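Local structure of peptidoglycan D,D-transpeptidase FtsI (6SYN) at residues A[31-36]-A[107-112]; A[39-44]-A[76-81]; A[118-123]-A[184-189]; A[246-251]-A[455-460]. The protein catalyses D,D-transpeptidation, cross-linking the peptides of peptidoglycan, probably during septum formation at cell division, and binds a penicillin-derived ligand at its active site. All blocks are in the same frame, centred on the assembly; numbering follows the deposited sequence.

Contact 1 of 4, residues A[31-36]-A[107-112]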
loop_
_atom_site.group_PDB
_atom_site.type_symbol
_atom_site.label_atom_id
_atom_site.label_comp_id
_atom_site.label_asym_id
_atom_site.label_seq_id
_atom_site.Cartn_x
_atom_site.Cartn_y
_atom_site.Cartn_z
ATOM N N VAL A 31 15.468 -23.240 -3.137
ATOM C CA VAL A 31 15.477 -24.604 -2.525
ATOM C C VAL A 31 15.641 -25.639 -3.632
ATOM O O VAL A 31 14.926 -25.601 -4.632
ATOM C CB VAL A 31 14.212 -24.866 -1.681
ATOM C CG1 VAL A 31 13.952 -26.348 -1.456
ATOM C CG2 VAL A 31 14.285 -24.142 -0.346
ATOM N N PRO A 32 16.582 -26.598 -3.478
ATOM C CA PRO A 32 16.777 -27.658 -4.468
ATOM C C PRO A 32 15.640 -28.689 -4.403
ATOM O O PRO A 32 15.352 -29.174 -3.316
ATOM C CB PRO A 32 18.129 -28.266 -4.068
ATOM C CG PRO A 32 18.204 -28.046 -2.572
ATOM C CD PRO A 32 17.501 -26.725 -2.336
ATOM N N VAL A 33 15.020 -28.982 -5.550
ATOM C CA VAL A 33 13.818 -29.863 -5.656
ATOM C C VAL A 33 13.928 -30.728 -6.914
ATOM O O VAL A 33 14.782 -30.429 -7.770
ATOM C CB VAL A 33 12.518 -29.034 -5.682
ATOM C CG1 VAL A 33 12.332 -28.239 -4.399
ATOM C CG2 VAL A 33 12.452 -28.115 -6.893
ATOM N N ASN A 34 13.095 -31.769 -6.992
ATOM C CA ASN A 34 12.679 -32.431 -8.256
ATOM C C ASN A 34 11.294 -31.873 -8.607
ATOM O O ASN A 34 10.416 -31.880 -7.716
ATOM C CB ASN A 34 12.663 -33.958 -8.144
ATOM C CG ASN A 34 13.801 -34.520 -7.314
ATOM O OD1 ASN A 34 13.604 -35.467 -6.553
ATOM N ND2 ASN A 34 14.989 -33.951 -7.447
ATOM N N ALA A 35 11.123 -31.372 -9.833
ATOM C CA ALA A 35 9.883 -30.730 -10.328
ATOM C C ALA A 35 9.326 -31.537 -11.504
ATOM O O ALA A 35 10.117 -32.206 -12.195
ATOM C CB ALA A 35 10.161 -29.304 -10.728
ATOM N N VAL A 36 8.010 -31.470 -11.709
ATOM C CA VAL A 36 7.297 -32.174 -12.811
ATOM C C VAL A 36 6.739 -31.114 -13.758
ATOM O O VAL A 36 5.945 -30.263 -13.310
ATOM C CB VAL A 36 6.196 -33.117 -12.290
ATOM C CG1 VAL A 36 5.430 -33.773 -13.431
ATOM C CG2 VAL A 36 6.767 -34.175 -11.358
ATOM N N ARG A 107 12.830 -33.052 -13.620
ATOM C CA ARG A 107 14.181 -32.427 -13.569
ATOM C C ARG A 107 14.418 -31.833 -12.174
ATOM O O ARG A 107 13.456 -31.314 -11.568
ATOM C CB ARG A 107 14.377 -31.390 -14.683
ATOM C CG ARG A 107 13.578 -30.100 -14.547
ATOM C CD ARG A 107 14.221 -28.944 -15.302
ATOM N NE ARG A 107 13.595 -27.659 -14.996
ATOM C CZ ARG A 107 13.063 -26.819 -15.884
ATOM N NH1 ARG A 107 13.075 -27.099 -17.178
ATOM N NH2 ARG A 107 12.515 -25.685 -15.474
ATOM N N GLN A 108 15.657 -31.947 -11.684
ATOM C CA GLN A 108 16.155 -31.254 -10.468
ATOM C C GLN A 108 16.373 -29.780 -10.827
ATOM O O GLN A 108 16.992 -29.518 -11.879
ATOM C CB GLN A 108 17.435 -31.917 -9.960
ATOM C CG GLN A 108 17.228 -33.383 -9.602
ATOM C CD GLN A 108 18.456 -34.061 -9.047
ATOM O OE1 GLN A 108 19.260 -33.459 -8.340
ATOM N NE2 GLN A 108 18.593 -35.342 -9.353
ATOM N N GLU A 109 15.835 -28.864 -10.019
ATOM C CA GLU A 109 16.014 -27.397 -10.190
ATOM C C GLU A 109 16.000 -26.738 -8.812
ATOM O O GLU A 109 15.840 -27.460 -7.804
ATOM C CB GLU A 109 14.934 -26.803 -11.102
ATOM C CG GLU A 109 13.514 -27.014 -10.600
ATOM C CD GLU A 109 12.431 -26.400 -11.471
ATOM O OE1 GLU A 109 12.143 -26.961 -12.547
ATOM O OE2 GLU A 109 11.884 -25.354 -11.072
ATOM N N SER A 110 16.184 -25.419 -8.787
ATOM C CA SER A 110 16.035 -24.563 -7.585
ATOM C C SER A 110 14.651 -23.914 -7.651
ATOM O O SER A 110 14.341 -23.290 -8.682
ATOM C CB SER A 110 17.155 -23.554 -7.495
ATOM O OG SER A 110 16.769 -22.420 -6.735
ATOM N N ARG A 111 13.829 -24.129 -6.625
ATOM C CA ARG A 111 12.480 -23.525 -6.527
ATOM C C ARG A 111 12.616 -22.213 -5.760
ATOM O O ARG A 111 13.086 -22.250 -4.609
ATOM C CB ARG A 111 11.507 -24.476 -5.831
ATOM C CG ARG A 111 10.092 -23.930 -5.736
ATOM C CD ARG A 111 9.156 -24.875 -5.017
ATOM N NE ARG A 111 7.843 -24.272 -4.856
ATOM C CZ ARG A 111 6.793 -24.865 -4.297
ATOM N NH1 ARG A 111 6.883 -26.097 -3.826
ATOM N NH2 ARG A 111 5.644 -24.220 -4.214
ATOM N N ARG A 112 12.260 -21.096 -6.386
ATOM C CA ARG A 112 12.147 -19.799 -5.682
ATOM C C ARG A 112 10.928 -19.906 -4.760
ATOM O O ARG A 112 9.795 -19.825 -5.271
ATOM C CB ARG A 112 12.073 -18.649 -6.694
ATOM C CG ARG A 112 12.561 -17.310 -6.159
ATOM C CD ARG A 112 13.805 -17.420 -5.301
ATOM N NE ARG A 112 14.326 -16.105 -4.983
ATOM C CZ ARG A 112 15.445 -15.869 -4.307
ATOM N NH1 ARG A 112 15.806 -14.618 -4.074
ATOM N NH2 ARG A 112 16.200 -16.866 -3.874
#
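The carbonyl oxygen of Val31 is approached by two groups of the neighbouring strand: Arg111 N hydrogen-bonds to it at 2.7 Å, and CA of Ser110 adds a weaker CA-H...O contact. The pair is an antiparallel beta ladder joining strands 26-38 and 104-113 in the sheet of the N-terminal region. Val31 with Arg111, Val33 with Glu109 and Ala35 with Arg107 are the hydrogen-bonded pairs. Pro32, which has no N-H to offer, sits like Asn34 at a non-hydrogen-bonded position, where strand 107-112 asks for none. Val33 N meets Glu109 O at 2.8 Å, with the donor close to the line of the carbonyl.

On the face holding Val33, Ala35, Glu109 and Arg111, the beta-branched Val33 suits the extended chain and presses CG2 against CB of Arg111 at 3.9 Å. Arg111 then runs out fully extended, chi1 -178°, carrying its guanidinium away to weak bonds with Gln87 and Asn229. Ala35 is small enough for the Glu109 carboxylate to settle over its CB. On the other face the side chains of Asn34 and Gln108 lie side by side, their amide planes 56° apart, while Ser110 OG bonds to Ser30 OG. Arg107, which also makes a cation-pi contact with Trp37, forms a salt bridge within its strand, NE to Glu109 OE1 at 2.9 Å, met from above the carboxylate plane.

Contact 2 of 4, residues A[39-44]-A[76-81]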
loop_
_atom_site.group_PDB
_atom_site.type_symbol
_atom_site.label_atom_id
_atom_site.label_comp_id
_atom_site.label_asym_id
_atom_site.label_seq_id
_atom_site.Cartn_x
_atom_site.Cartn_y
_atom_site.Cartn_z
ATOM N N ASP A 39 5.741 -31.008 -21.585
ATOM C CA ASP A 39 6.025 -30.361 -22.893
ATOM C C ASP A 39 4.733 -30.404 -23.695
ATOM O O ASP A 39 4.544 -31.312 -24.494
ATOM C CB ASP A 39 7.152 -31.076 -23.645
ATOM C CG ASP A 39 7.564 -30.411 -24.950
ATOM O OD1 ASP A 39 6.713 -29.737 -25.580
ATOM O OD2 ASP A 39 8.736 -30.575 -25.329
ATOM N N PRO A 40 3.803 -29.442 -23.517
ATOM C CA PRO A 40 2.449 -29.618 -24.033
ATOM C C PRO A 40 2.442 -29.966 -25.531
ATOM O O PRO A 40 1.716 -30.862 -25.880
ATOM C CB PRO A 40 1.757 -28.280 -23.727
ATOM C CG PRO A 40 2.568 -27.689 -22.597
ATOM C CD PRO A 40 3.990 -28.132 -22.873
ATOM N N LYS A 41 3.263 -29.302 -26.355
ATOM C CA LYS A 41 3.352 -29.594 -27.814
ATOM C C LYS A 41 3.675 -31.079 -28.005
ATOM O O LYS A 41 2.887 -31.778 -28.673
ATOM C CB LYS A 41 4.408 -28.739 -28.521
ATOM C CG LYS A 41 4.442 -28.910 -30.039
ATOM C CD LYS A 41 5.726 -28.452 -30.700
ATOM C CE LYS A 41 6.008 -29.178 -32.000
ATOM N NZ LYS A 41 7.407 -28.988 -32.448
ATOM N N GLU A 42 4.781 -31.536 -27.419
ATOM C CA GLU A 42 5.300 -32.915 -27.603
ATOM C C GLU A 42 4.290 -33.928 -27.051
ATOM O O GLU A 42 4.231 -35.044 -27.589
ATOM C CB GLU A 42 6.669 -33.062 -26.935
ATOM C CG GLU A 42 7.302 -34.427 -27.137
ATOM C CD GLU A 42 7.334 -34.927 -28.573
ATOM O OE1 GLU A 42 6.794 -34.237 -29.464
ATOM O OE2 GLU A 42 7.895 -36.012 -28.797
ATOM N N LEU A 43 3.535 -33.544 -26.020
ATOM C CA LEU A 43 2.524 -34.398 -25.343
ATOM C C LEU A 43 1.317 -34.599 -26.268
ATOM O O LEU A 43 0.861 -35.751 -26.394
ATOM C CB LEU A 43 2.121 -33.721 -24.031
ATOM C CG LEU A 43 1.411 -34.605 -23.008
ATOM C CD1 LEU A 43 1.705 -34.131 -21.595
ATOM C CD2 LEU A 43 -0.090 -34.640 -23.256
ATOM N N ILE A 44 0.829 -33.526 -26.896
ATOM C CA ILE A 44 -0.436 -33.529 -27.693
ATOM C C ILE A 44 -0.186 -34.223 -29.041
ATOM O O ILE A 44 -1.113 -34.907 -29.517
ATOM C CB ILE A 44 -1.014 -32.105 -27.854
ATOM C CG1 ILE A 44 -1.031 -31.342 -26.524
ATOM C CG2 ILE A 44 -2.398 -32.165 -28.486
ATOM C CD1 ILE A 44 -1.907 -30.103 -26.504
ATOM N N ASN A 76 -1.515 -23.780 -23.543
ATOM C CA ASN A 76 -0.368 -23.405 -24.418
ATOM C C ASN A 76 -0.007 -24.609 -25.286
ATOM O O ASN A 76 1.047 -25.213 -25.096
ATOM C CB ASN A 76 0.832 -22.923 -23.588
ATOM C CG ASN A 76 0.542 -21.704 -22.733
ATOM O OD1 ASN A 76 0.352 -21.817 -21.523
ATOM N ND2 ASN A 76 0.513 -20.531 -23.346
ATOM N N PRO A 77 -0.856 -24.987 -26.273
ATOM C CA PRO A 77 -0.738 -26.280 -26.953
ATOM C C PRO A 77 0.620 -26.557 -27.616
ATOM O O PRO A 77 1.037 -27.699 -27.584
ATOM C CB PRO A 77 -1.822 -26.229 -28.039
ATOM C CG PRO A 77 -2.816 -25.218 -27.520
ATOM C CD PRO A 77 -1.973 -24.189 -26.799
ATOM N N LYS A 78 1.251 -25.527 -28.194
ATOM C CA LYS A 78 2.562 -25.620 -28.897
ATOM C C LYS A 78 3.688 -25.143 -27.967
ATOM O O LYS A 78 4.839 -25.030 -28.441
ATOM C CB LYS A 78 2.519 -24.807 -30.197
ATOM C CG LYS A 78 1.566 -25.329 -31.266
ATOM C CD LYS A 78 2.195 -26.340 -32.208
ATOM C CE LYS A 78 1.620 -26.294 -33.608
ATOM N NZ LYS A 78 2.399 -25.397 -34.494
ATOM N N GLY A 79 3.372 -24.897 -26.690
ATOM C CA GLY A 79 4.340 -24.528 -25.639
ATOM C C GLY A 79 5.336 -25.644 -25.377
ATOM O O GLY A 79 5.020 -26.808 -25.693
ATOM N N ARG A 80 6.498 -25.299 -24.821
ATOM C CA ARG A 80 7.632 -26.235 -24.589
ATOM C C ARG A 80 7.831 -26.441 -23.082
ATOM O O ARG A 80 8.755 -27.201 -22.725
ATOM C CB ARG A 80 8.922 -25.712 -25.240
ATOM C CG ARG A 80 8.707 -24.673 -26.335
ATOM C CD ARG A 80 9.702 -24.693 -27.491
ATOM N NE ARG A 80 11.035 -24.185 -27.160
ATOM C CZ ARG A 80 11.813 -23.456 -27.967
ATOM N NH1 ARG A 80 13.009 -23.071 -27.551
ATOM N NH2 ARG A 80 11.403 -23.096 -29.173
ATOM N N PHE A 81 7.021 -25.792 -22.234
ATOM C CA PHE A 81 7.123 -25.897 -20.753
ATOM C C PHE A 81 5.841 -25.434 -20.051
ATOM O O PHE A 81 5.430 -24.269 -20.231
ATOM C CB PHE A 81 8.304 -25.087 -20.218
ATOM C CG PHE A 81 8.615 -25.415 -18.782
ATOM C CD1 PHE A 81 7.877 -24.858 -17.752
ATOM C CD2 PHE A 81 9.599 -26.338 -18.465
ATOM C CE1 PHE A 81 8.140 -25.190 -16.432
ATOM C CE2 PHE A 81 9.863 -26.665 -17.144
ATOM C CZ PHE A 81 9.133 -26.092 -16.131
#
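With CG anti to the backbone N (chi1 -176°), the Asp39 carboxylate reaches over the first turn of helix 40-44 as the N-cap, and OD1 accepts from Glu42 N at 3.2 Å and also lies beside Arg80 CA. The donor sits well above the carboxylate plane. The first N-H of the helix, that of Lys41, goes to the other segment: Lys41 N bonds to Gly79 O at 3.1 Å, almost straight off the carbonyl. Pro40, with no N-H to satisfy, fits the first helical position and lays CD against the same Gly79 O. That oxygen is presented by a type I turn from Asn76 to Gly79, closed by Gly79 N to Asn76 O, with Pro77 supplying the fixed phi of its second position. Lys41 and Lys78 touch through methylenes, CG to CD 4.0 Å, while their ammonium groups stay 6.5 Å apart (NZ to NZ). Ile44 CD1 rests on Pro77 CB. The whole is an N-capped helix start docked on a beta turn.

Contact 3 of 4, residues A[118-123]-A[184-189]. With ACT (acetate ion), chain C.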
loop_
_atom_site.group_PDB
_atom_site.type_symbol
_atom_site.label_atom_id
_atom_site.label_comp_id
_atom_site.label_asym_id
_atom_site.label_seq_id
_atom_site.Cartn_x
_atom_site.Cartn_y
_atom_site.Cartn_z
ATOM N N GLN A 118 1.440 -15.020 0.525
ATOM C CA GLN A 118 0.591 -13.968 -0.098
ATOM C C GLN A 118 0.817 -12.624 0.618
ATOM O O GLN A 118 0.482 -11.583 0.012
ATOM C CB GLN A 118 -0.881 -14.404 -0.091
ATOM C CG GLN A 118 -1.687 -13.917 1.110
ATOM C CD GLN A 118 -2.832 -14.825 1.492
ATOM O OE1 GLN A 118 -2.637 -16.002 1.786
ATOM N NE2 GLN A 118 -4.038 -14.278 1.525
ATOM N N VAL A 119 1.391 -12.651 1.830
ATOM C CA VAL A 119 1.563 -11.484 2.754
ATOM C C VAL A 119 2.585 -10.491 2.170
ATOM O O VAL A 119 2.265 -9.288 2.125
ATOM C CB VAL A 119 1.947 -11.962 4.174
ATOM C CG1 VAL A 119 2.214 -10.810 5.132
ATOM C CG2 VAL A 119 0.895 -12.892 4.766
ATOM N N MET A 120 3.764 -10.961 1.746
ATOM C CA MET A 120 4.836 -10.118 1.142
ATOM C C MET A 120 4.687 -10.081 -0.386
ATOM O O MET A 120 5.473 -9.361 -1.023
ATOM C CB MET A 120 6.239 -10.659 1.447
ATOM C CG MET A 120 6.615 -10.741 2.921
ATOM S SD MET A 120 7.203 -9.202 3.702
ATOM C CE MET A 120 8.017 -8.367 2.342
ATOM N N ALA A 121 3.747 -10.843 -0.959
ATOM C CA ALA A 121 3.717 -11.188 -2.403
ATOM C C ALA A 121 4.024 -9.949 -3.254
ATOM O O ALA A 121 4.897 -10.031 -4.128
ATOM C CB ALA A 121 2.389 -11.795 -2.775
ATOM N N HIS A 122 3.336 -8.838 -2.997
ATOM C CA HIS A 122 3.412 -7.601 -3.815
ATOM C C HIS A 122 4.812 -6.977 -3.715
ATOM O O HIS A 122 5.318 -6.531 -4.762
ATOM C CB HIS A 122 2.275 -6.649 -3.426
ATOM C CG HIS A 122 0.939 -7.141 -3.868
ATOM N ND1 HIS A 122 0.544 -7.102 -5.198
ATOM C CD2 HIS A 122 -0.079 -7.703 -3.182
ATOM C CE1 HIS A 122 -0.668 -7.607 -5.306
ATOM N NE2 HIS A 122 -1.072 -7.987 -4.082
ATOM N N ILE A 123 5.421 -6.972 -2.524
ATOM C CA ILE A 123 6.781 -6.401 -2.259
ATOM C C ILE A 123 7.845 -7.240 -2.979
ATOM O O ILE A 123 8.685 -6.666 -3.684
ATOM C CB ILE A 123 7.079 -6.349 -0.746
ATOM C CG1 ILE A 123 6.035 -5.526 0.012
ATOM C CG2 ILE A 123 8.500 -5.851 -0.498
ATOM C CD1 ILE A 123 6.439 -5.140 1.419
ATOM N N ARG A 184 6.844 -9.622 10.844
ATOM C CA ARG A 184 5.831 -9.558 11.933
ATOM C C ARG A 184 4.844 -8.421 11.650
ATOM O O ARG A 184 3.631 -8.624 11.872
ATOM C CB ARG A 184 6.476 -9.299 13.299
ATOM C CG ARG A 184 7.331 -10.432 13.851
ATOM C CD ARG A 184 8.093 -9.998 15.094
ATOM N NE ARG A 184 8.881 -8.799 14.825
ATOM C CZ ARG A 184 9.332 -7.929 15.732
ATOM N NH1 ARG A 184 9.084 -8.093 17.023
ATOM N NH2 ARG A 184 10.027 -6.878 15.331
ATOM N N LEU A 185 5.352 -7.260 11.223
ATOM C CA LEU A 185 4.551 -6.023 11.024
ATOM C C LEU A 185 3.816 -6.104 9.679
ATOM O O LEU A 185 2.671 -5.629 9.614
ATOM C CB LEU A 185 5.459 -4.788 11.101
ATOM C CG LEU A 185 6.232 -4.577 12.406
ATOM C CD1 LEU A 185 6.850 -3.188 12.438
ATOM C CD2 LEU A 185 5.359 -4.774 13.638
ATOM N N GLN A 186 4.434 -6.697 8.651
ATOM C CA GLN A 186 3.765 -6.968 7.349
ATOM C C GLN A 186 2.598 -7.938 7.583
ATOM O O GLN A 186 1.505 -7.708 7.014
ATOM C CB GLN A 186 4.756 -7.511 6.317
ATOM C CG GLN A 186 4.146 -7.702 4.931
ATOM C CD GLN A 186 3.945 -6.409 4.179
ATOM O OE1 GLN A 186 4.289 -5.329 4.650
ATOM N NE2 GLN A 186 3.379 -6.511 2.986
ATOM N N ALA A 187 2.822 -8.973 8.399
ATOM C CA ALA A 187 1.817 -9.993 8.780
ATOM C C ALA A 187 0.639 -9.302 9.475
ATOM O O ALA A 187 -0.513 -9.569 9.078
ATOM C CB ALA A 187 2.443 -11.047 9.657
ATOM N N LEU A 188 0.925 -8.430 10.450
ATOM C CA LEU A 188 -0.106 -7.663 11.198
ATOM C C LEU A 188 -0.832 -6.713 10.245
ATOM O O LEU A 188 -2.074 -6.709 10.235
ATOM C CB LEU A 188 0.532 -6.860 12.332
ATOM C CG LEU A 188 -0.410 -5.845 12.973
ATOM C CD1 LEU A 188 -1.606 -6.550 13.598
ATOM C CD2 LEU A 188 0.311 -4.989 13.998
ATOM N N VAL A 189 -0.080 -5.901 9.508
ATOM C CA VAL A 189 -0.650 -4.920 8.541
ATOM C C VAL A 189 -1.560 -5.676 7.565
ATOM O O VAL A 189 -2.763 -5.377 7.540
ATOM C CB VAL A 189 0.452 -4.124 7.817
ATOM C CG1 VAL A 189 -0.084 -3.404 6.591
ATOM C CG2 VAL A 189 1.126 -3.135 8.755
HETATM C C ACT C . 11.588 -6.051 18.787
HETATM O O ACT C . 10.487 -5.527 18.524
HETATM O OXT ACT C . 12.686 -5.556 18.456
HETATM C CH3 ACT C . 11.597 -7.383 19.560
#
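This is a buried junction between a short helical stretch of the N-terminal region and helix 183-199, one of the helices packed on the sheet of the penicillin-binding fold, and Gln186 is its centre. The Gln186 amide donates NE2 to Val119 O at 3.1 Å, nearly straight (170° at the hydrogen). Val119 O lies in the plane of that amide, although the donor itself is tilted from the carbonyl plane of Val119. Since NE2 also donates to Met220 O, both of its hydrogens have a use inside the protein, which suits a glutamine to a buried place. Its chain leaves with CG anti to the backbone N (chi1 -175°) and bends at chi2 (75°), setting NE2 at Val119 O. Around the bend, CG is packed by Met120 SD at 3.6 Å and by Val119 CG1 at 3.7 Å, while Ile123 CD1 approaches the amide end. Val119 CG1 also reaches CA of Ala187, whose small side chain keeps the helix surface low. Farther out, Arg184 pairs with Asp182 and holds an acetate, probably from the crystallisation liquor. Gln186 and Val189 lean on Ala219 of strand 217-223, Leu185 reaches strand 204-211, and Leu185, Leu188 and Val189 all meet helix 492-505.

Contact 4 of 4, residues A[246-251]-A[455-460]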
loop_
_atom_site.group_PDB
_atom_site.type_symbol
_atom_site.label_atom_id
_atom_site.label_comp_id
_atom_site.label_asym_id
_atom_site.label_seq_id
_atom_site.Cartn_x
_atom_site.Cartn_y
_atom_site.Cartn_z
ATOM N N ASP A 246 -1.620 2.381 -7.996
ATOM C CA ASP A 246 -2.863 3.165 -7.776
ATOM C C ASP A 246 -2.432 4.606 -7.501
ATOM O O ASP A 246 -1.638 4.810 -6.556
ATOM C CB ASP A 246 -3.704 2.661 -6.599
ATOM C CG ASP A 246 -4.627 1.490 -6.892
ATOM O OD1 ASP A 246 -4.898 1.216 -8.084
ATOM O OD2 ASP A 246 -5.091 0.875 -5.915
ATOM N N ILE A 247 -2.894 5.566 -8.300
ATOM C CA ILE A 247 -2.812 7.009 -7.926
ATOM C C ILE A 247 -4.244 7.494 -7.684
ATOM O O ILE A 247 -5.113 7.231 -8.527
ATOM C CB ILE A 247 -2.003 7.865 -8.928
ATOM C CG1 ILE A 247 -2.822 8.377 -10.120
ATOM C CG2 ILE A 247 -0.738 7.136 -9.367
ATOM C CD1 ILE A 247 -3.231 7.335 -11.124
ATOM N N PHE A 248 -4.477 8.095 -6.518
ATOM C CA PHE A 248 -5.811 8.507 -6.016
ATOM C C PHE A 248 -5.785 9.983 -5.626
ATOM O O PHE A 248 -4.721 10.472 -5.183
ATOM C CB PHE A 248 -6.205 7.723 -4.762
ATOM C CG PHE A 248 -6.476 6.254 -4.956
ATOM C CD1 PHE A 248 -7.394 5.815 -5.896
ATOM C CD2 PHE A 248 -5.842 5.310 -4.164
ATOM C CE1 PHE A 248 -7.647 4.460 -6.064
ATOM C CE2 PHE A 248 -6.108 3.959 -4.322
ATOM C CZ PHE A 248 -7.009 3.536 -5.273
ATOM N N GLU A 249 -6.937 10.644 -5.732
ATOM C CA GLU A 249 -7.189 11.953 -5.079
ATOM C C GLU A 249 -7.131 11.752 -3.560
ATOM O O GLU A 249 -7.827 10.897 -3.006
ATOM C CB GLU A 249 -8.495 12.545 -5.611
ATOM C CG GLU A 249 -8.368 13.013 -7.050
ATOM C CD GLU A 249 -9.343 14.092 -7.485
ATOM O OE1 GLU A 249 -10.520 13.757 -7.725
ATOM O OE2 GLU A 249 -8.922 15.265 -7.585
ATOM N N PRO A 250 -6.248 12.494 -2.846
ATOM C CA PRO A 250 -6.042 12.298 -1.408
ATOM C C PRO A 250 -7.224 12.714 -0.521
ATOM O O PRO A 250 -7.314 12.218 0.585
ATOM C CB PRO A 250 -4.817 13.163 -1.075
ATOM C CG PRO A 250 -4.789 14.204 -2.166
ATOM C CD PRO A 250 -5.347 13.515 -3.395
ATOM N N GLY A 251 -8.088 13.604 -1.015
ATOM C CA GLY A 251 -9.274 14.076 -0.277
ATOM C C GLY A 251 -8.870 14.739 1.035
ATOM O O GLY A 251 -7.799 15.330 1.121
ATOM N N ARG A 455 -19.249 6.512 -5.285
ATOM C CA ARG A 455 -18.316 5.429 -4.887
ATOM C C ARG A 455 -17.138 6.143 -4.212
ATOM O O ARG A 455 -16.850 7.293 -4.609
ATOM C CB ARG A 455 -17.969 4.595 -6.127
ATOM C CG ARG A 455 -19.181 4.300 -7.004
ATOM C CD ARG A 455 -18.955 3.341 -8.157
ATOM N NE ARG A 455 -18.752 1.964 -7.712
ATOM C CZ ARG A 455 -19.494 0.912 -8.059
ATOM N NH1 ARG A 455 -20.525 1.042 -8.880
ATOM N NH2 ARG A 455 -19.192 -0.284 -7.583
ATOM N N TYR A 456 -16.527 5.550 -3.184
ATOM C CA TYR A 456 -15.653 6.300 -2.241
ATOM C C TYR A 456 -14.348 5.552 -1.947
ATOM O O TYR A 456 -14.312 4.311 -2.012
ATOM C CB TYR A 456 -16.423 6.608 -0.955
ATOM C CG TYR A 456 -17.782 7.221 -1.182
ATOM C CD1 TYR A 456 -17.917 8.565 -1.495
ATOM C CD2 TYR A 456 -18.935 6.454 -1.106
ATOM C CE1 TYR A 456 -19.162 9.134 -1.714
ATOM C CE2 TYR A 456 -20.187 7.005 -1.322
ATOM C CZ TYR A 456 -20.302 8.350 -1.628
ATOM O OH TYR A 456 -21.533 8.902 -1.841
ATOM N N LEU A 457 -13.298 6.331 -1.663
ATOM C CA LEU A 457 -12.030 5.882 -1.034
ATOM C C LEU A 457 -12.095 6.189 0.466
ATOM O O LEU A 457 -11.957 7.371 0.829
ATOM C CB LEU A 457 -10.855 6.631 -1.667
ATOM C CG LEU A 457 -10.671 6.437 -3.167
ATOM C CD1 LEU A 457 -9.657 7.431 -3.706
ATOM C CD2 LEU A 457 -10.243 5.013 -3.477
ATOM N N ALA A 458 -12.301 5.164 1.296
ATOM C CA ALA A 458 -12.271 5.266 2.772
ATOM C C ALA A 458 -10.808 5.358 3.212
ATOM O O ALA A 458 -10.069 4.368 3.046
ATOM C CB ALA A 458 -12.991 4.103 3.411
ATOM N N TYR A 459 -10.426 6.527 3.731
ATOM C CA TYR A 459 -9.050 6.898 4.144
ATOM C C TYR A 459 -8.957 7.003 5.666
ATOM O O TYR A 459 -9.884 7.529 6.303
ATOM C CB TYR A 459 -8.674 8.277 3.603
ATOM C CG TYR A 459 -8.123 8.341 2.203
ATOM C CD1 TYR A 459 -6.819 7.963 1.932
ATOM C CD2 TYR A 459 -8.874 8.865 1.164
ATOM C CE1 TYR A 459 -6.284 8.071 0.661
ATOM C CE2 TYR A 459 -8.356 8.974 -0.116
ATOM C CZ TYR A 459 -7.055 8.576 -0.367
ATOM O OH TYR A 459 -6.531 8.681 -1.622
ATOM N N THR A 460 -7.835 6.559 6.225
ATOM C CA THR A 460 -7.330 7.000 7.550
ATOM C C THR A 460 -5.803 6.985 7.487
ATOM O O THR A 460 -5.225 5.919 7.217
ATOM C CB THR A 460 -7.938 6.174 8.691
ATOM O OG1 THR A 460 -9.290 6.605 8.850
ATOM C CG2 THR A 460 -7.207 6.341 10.006
#
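The irregular loop 246-251 passes strand 455-460 with backbones well apart, CA of Phe248 and CA of Leu457 being 8.4 Å from each other, so side chains must span the gap. Tyr459 does so: CG is anti to the carbonyl carbon (chi1 -85°), which points the ring at the loop, and OH donates to Glu249 O at 2.9 Å, from above the carbonyl plane. Its ring slides under Pro250 O, 3.5 Å over one face toward the rim. A tyrosine suits this place because the ring fills buried space while the hydroxyl answers a main-chain oxygen. Leu457 sends both methyls to Phe248. CD2 sits over the ring face in a CH-pi contact, 3.9 Å from the centroid and 17° off the normal, and CD1 touches Phe248 CD1. The Glu249 carboxylate points elsewhere, to Gly365 N and Tyr452 OH. Tyr456, from the other side of the strand, stacks on Tyr485 and touches the penicillin-derived ligand. Ser252 of the SxxK pattern follows directly on the loop and Lys255 opens the next helix. One hydroxyl bond and the Leu457-Phe248 packing thus join the chain leading into Ser252 to the strand carrying Tyr456, consistent with a fixed pocket wall.

Overall arrangement
Contacts 1 and 2 lie at the surface of the N-terminal region and touch each other through Arg107 and Phe81; strand 26-38 leads straight into helix 40-45. Contacts 3 and 4 are buried, with centres about 22 Å apart, nearer the middle of the chain. Strand 104-113 of contact 1 is followed in the chain by helix 121-124 of contact 3. Their chemistry follows their place: 31-36 with 107-112 depends on a ladder of backbone bonds, and 39-44 with 76-81 on a single helix-start N-H and on proline and aliphatic contacts. In the two buried contacts one polar side chain, an amide or a phenol, meets a backbone carbonyl amid apolar packing, and contact 4 alone adjoins the ligand pocket.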